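Local atomic coordinates of putative C39-like peptidase (Bacillus anthracis, PDB entry 3ERV), a protein that is of unknown function but is probably a C39-like cysteine peptidase. Residues E160-E165 and V171-N176. Residues are numbered along the deposited sequence; the frame is centred on the assembly and turned at random.
Sequences EFTTWE and VSITYN
Trp164 lies across Ile173 on one face of a two-stranded antiparallel beta hairpin formed by strands 162-166 and 169-173. The ethyl arm of Ile173 lies over the five-membered ring, with CG1 3.7 Å from its centroid in a CH-pi contact, and CD1 runs on toward CZ2 of the six-membered ring. Chi1 of 73° places CG1 between the backbone N and the carbonyl carbon of Ile173, which lays this branch against the indole face. A beta-branched isoleucine suits a strand and offers two arms: CG2 meets CD2 and CE3 of the same indole, which also has Arg86 as a cation-pi partner and meets the ring of Tyr105. CD1 of Ile173 lies above one face of the Tyr175 ring, toward its rim, and Tyr175 OH takes a weak hydrogen bond from Thr162 OG1 at 3.3 Å.

Two hydrogen-bonded pairs, Thr162 with Ile173 and Trp164 with Val171, hold the backbones together. Between them, Thr163 and Ser172 turn to the other, more exposed face, where small hydroxyl residues are well placed. Trp164 N reaches Val171 O at 2.9 Å, nearly straight at 171°.

Next to the Thr162-Ile173 pair, Thr174 brings CB over one face of the Phe161 ring, 4.3 Å from its centroid, while its methyl CG2 touches CE2. The chain then enters strand 177-185, with the Asn176 side chain near, but not touching, a probable Cys-His-Asp triad (Cys50, His178, Asp194). With chi1 at 167°, Thr174 OG1 is carried beside its carbonyl carbon, where it closes an ST turn with Asn176 N and also accepts from Asn176 ND2, each bond 3.1 Å long.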
loop_
_atom_site.group_PDB
_atom_site.type_symbol
_atom_site.label_atom_id
_atom_site.label_comp_id
_atom_site.label_asym_id
_atom_site.label_seq_id
_atom_site.Cartn_x
_atom_site.Cartn_y
_atom_site.Cartn_z
ATOM N N GLU A 160 0.608 -15.987 12.888
ATOM C CA GLU A 160 -0.255 -15.394 11.854
ATOM C C GLU A 160 0.330 -15.439 10.413
ATOM O O GLU A 160 -0.418 -15.379 9.457
ATOM C CB GLU A 160 -0.586 -13.950 12.202
ATOM C CG GLU A 160 -1.262 -13.739 13.535
ATOM C CD GLU A 160 -2.717 -13.407 13.352
ATOM O OE1 GLU A 160 -3.155 -13.367 12.180
ATOM O OE2 GLU A 160 -3.433 -13.217 14.355
ATOM N N PHE A 161 1.649 -15.558 10.257
ATOM C CA PHE A 161 2.264 -15.599 8.903
ATOM C C PHE A 161 2.378 -16.993 8.314
ATOM O O PHE A 161 2.431 -17.981 9.054
ATOM C CB PHE A 161 3.624 -14.925 8.904
ATOM C CG PHE A 161 3.545 -13.479 9.196
ATOM C CD1 PHE A 161 3.437 -13.043 10.499
ATOM C CD2 PHE A 161 3.520 -12.542 8.161
ATOM C CE1 PHE A 161 3.332 -11.699 10.770
ATOM C CE2 PHE A 161 3.420 -11.205 8.429
ATOM C CZ PHE A 161 3.314 -10.777 9.726
ATOM N N THR A 162 2.363 -17.070 6.984
ATOM C CA THR A 162 2.782 -18.274 6.258
ATOM C C THR A 162 4.030 -17.929 5.444
ATOM O O THR A 162 4.301 -16.752 5.140
ATOM C CB THR A 162 1.753 -18.741 5.217
ATOM O OG1 THR A 162 0.426 -18.639 5.743
ATOM C CG2 THR A 162 2.047 -20.175 4.767
ATOM N N THR A 163 4.770 -18.953 5.058
ATOM C CA THR A 163 5.830 -18.766 4.102
ATOM C C THR A 163 5.404 -19.481 2.824
ATOM O O THR A 163 4.997 -20.636 2.845
ATOM C CB THR A 163 7.172 -19.294 4.630
ATOM O OG1 THR A 163 7.332 -18.869 5.988
ATOM C CG2 THR A 163 8.336 -18.734 3.827
ATOM N N TRP A 164 5.461 -18.761 1.709
ATOM C CA TRP A 164 5.166 -19.345 0.428
ATOM C C TRP A 164 6.481 -19.534 -0.252
ATOM O O TRP A 164 7.377 -18.677 -0.161
ATOM C CB TRP A 164 4.361 -18.363 -0.422
ATOM C CG TRP A 164 2.908 -18.287 -0.085
ATOM C CD1 TRP A 164 2.262 -18.917 0.935
ATOM C CD2 TRP A 164 1.928 -17.487 -0.755
ATOM N NE1 TRP A 164 0.935 -18.565 0.939
ATOM C CE2 TRP A 164 0.701 -17.693 -0.093
ATOM C CE3 TRP A 164 1.973 -16.604 -1.847
ATOM C CZ2 TRP A 164 -0.484 -17.075 -0.503
ATOM C CZ3 TRP A 164 0.800 -15.982 -2.250
ATOM C CH2 TRP A 164 -0.410 -16.209 -1.572
ATOM N N GLU A 165 6.583 -20.642 -0.966
ATOM C CA GLU A 165 7.720 -20.880 -1.855
ATOM C C GLU A 165 7.343 -20.449 -3.258
ATOM O O GLU A 165 6.340 -20.891 -3.799
ATOM C CB GLU A 165 8.080 -22.359 -1.864
ATOM C CG GLU A 165 9.328 -22.659 -1.087
ATOM C CD GLU A 165 9.627 -24.154 -1.082
ATOM O OE1 GLU A 165 9.541 -24.781 0.016
ATOM O OE2 GLU A 165 9.899 -24.686 -2.192
ATOM N N VAL A 171 8.575 -16.079 0.640
ATOM C CA VAL A 171 8.027 -14.808 1.022
ATOM C C VAL A 171 7.035 -15.018 2.153
ATOM O O VAL A 171 6.256 -15.958 2.142
ATOM C CB VAL A 171 7.412 -13.996 -0.193
ATOM C CG1 VAL A 171 6.627 -14.907 -1.113
ATOM C CG2 VAL A 171 6.484 -12.867 0.304
ATOM N N SER A 172 7.092 -14.125 3.131
ATOM C CA SER A 172 6.147 -14.144 4.228
ATOM C C SER A 172 4.877 -13.379 3.880
ATOM O O SER A 172 4.939 -12.216 3.447
ATOM C CB SER A 172 6.791 -13.556 5.465
ATOM O OG SER A 172 7.876 -14.397 5.829
ATOM N N ILE A 173 3.742 -14.071 4.019
ATOM C CA ILE A 173 2.435 -13.517 3.761
ATOM C C ILE A 173 1.513 -13.682 4.979
ATOM O O ILE A 173 1.720 -14.552 5.829
ATOM C CB ILE A 173 1.764 -14.159 2.482
ATOM C CG1 ILE A 173 1.293 -15.583 2.743
ATOM C CG2 ILE A 173 2.647 -14.020 1.191
ATOM C CD1 ILE A 173 -0.175 -15.610 3.033
ATOM N N THR A 174 0.551 -12.787 5.102
ATOM C CA THR A 174 -0.500 -12.930 6.061
ATOM C C THR A 174 -1.781 -12.475 5.386
ATOM O O THR A 174 -1.768 -11.449 4.722
ATOM C CB THR A 174 -0.285 -12.083 7.361
ATOM O OG1 THR A 174 -1.518 -12.079 8.085
ATOM C CG2 THR A 174 0.105 -10.623 7.066
ATOM N N TYR A 175 -2.886 -13.201 5.595
ATOM C CA TYR A 175 -4.148 -12.823 4.957
ATOM C C TYR A 175 -4.800 -11.630 5.636
ATOM O O TYR A 175 -5.927 -11.273 5.347
ATOM C CB TYR A 175 -5.092 -14.018 4.879
ATOM C CG TYR A 175 -4.359 -15.326 4.629
ATOM C CD1 TYR A 175 -4.060 -15.756 3.329
ATOM C CD2 TYR A 175 -3.961 -16.139 5.709
ATOM C CE1 TYR A 175 -3.393 -16.970 3.103
ATOM C CE2 TYR A 175 -3.297 -17.368 5.508
ATOM C CZ TYR A 175 -3.008 -17.769 4.205
ATOM O OH TYR A 175 -2.350 -18.973 4.012
ATOM N N ASN A 176 -4.061 -11.037 6.546
ATOM C CA ASN A 176 -4.350 -9.756 7.163
ATOM C C ASN A 176 -3.738 -8.603 6.324
ATOM O O ASN A 176 -3.890 -7.445 6.685
ATOM C CB ASN A 176 -3.561 -9.722 8.515
ATOM C CG ASN A 176 -4.268 -10.427 9.628
ATOM O OD1 ASN A 176 -4.990 -9.789 10.394
ATOM N ND2 ASN A 176 -4.064 -11.753 9.750
#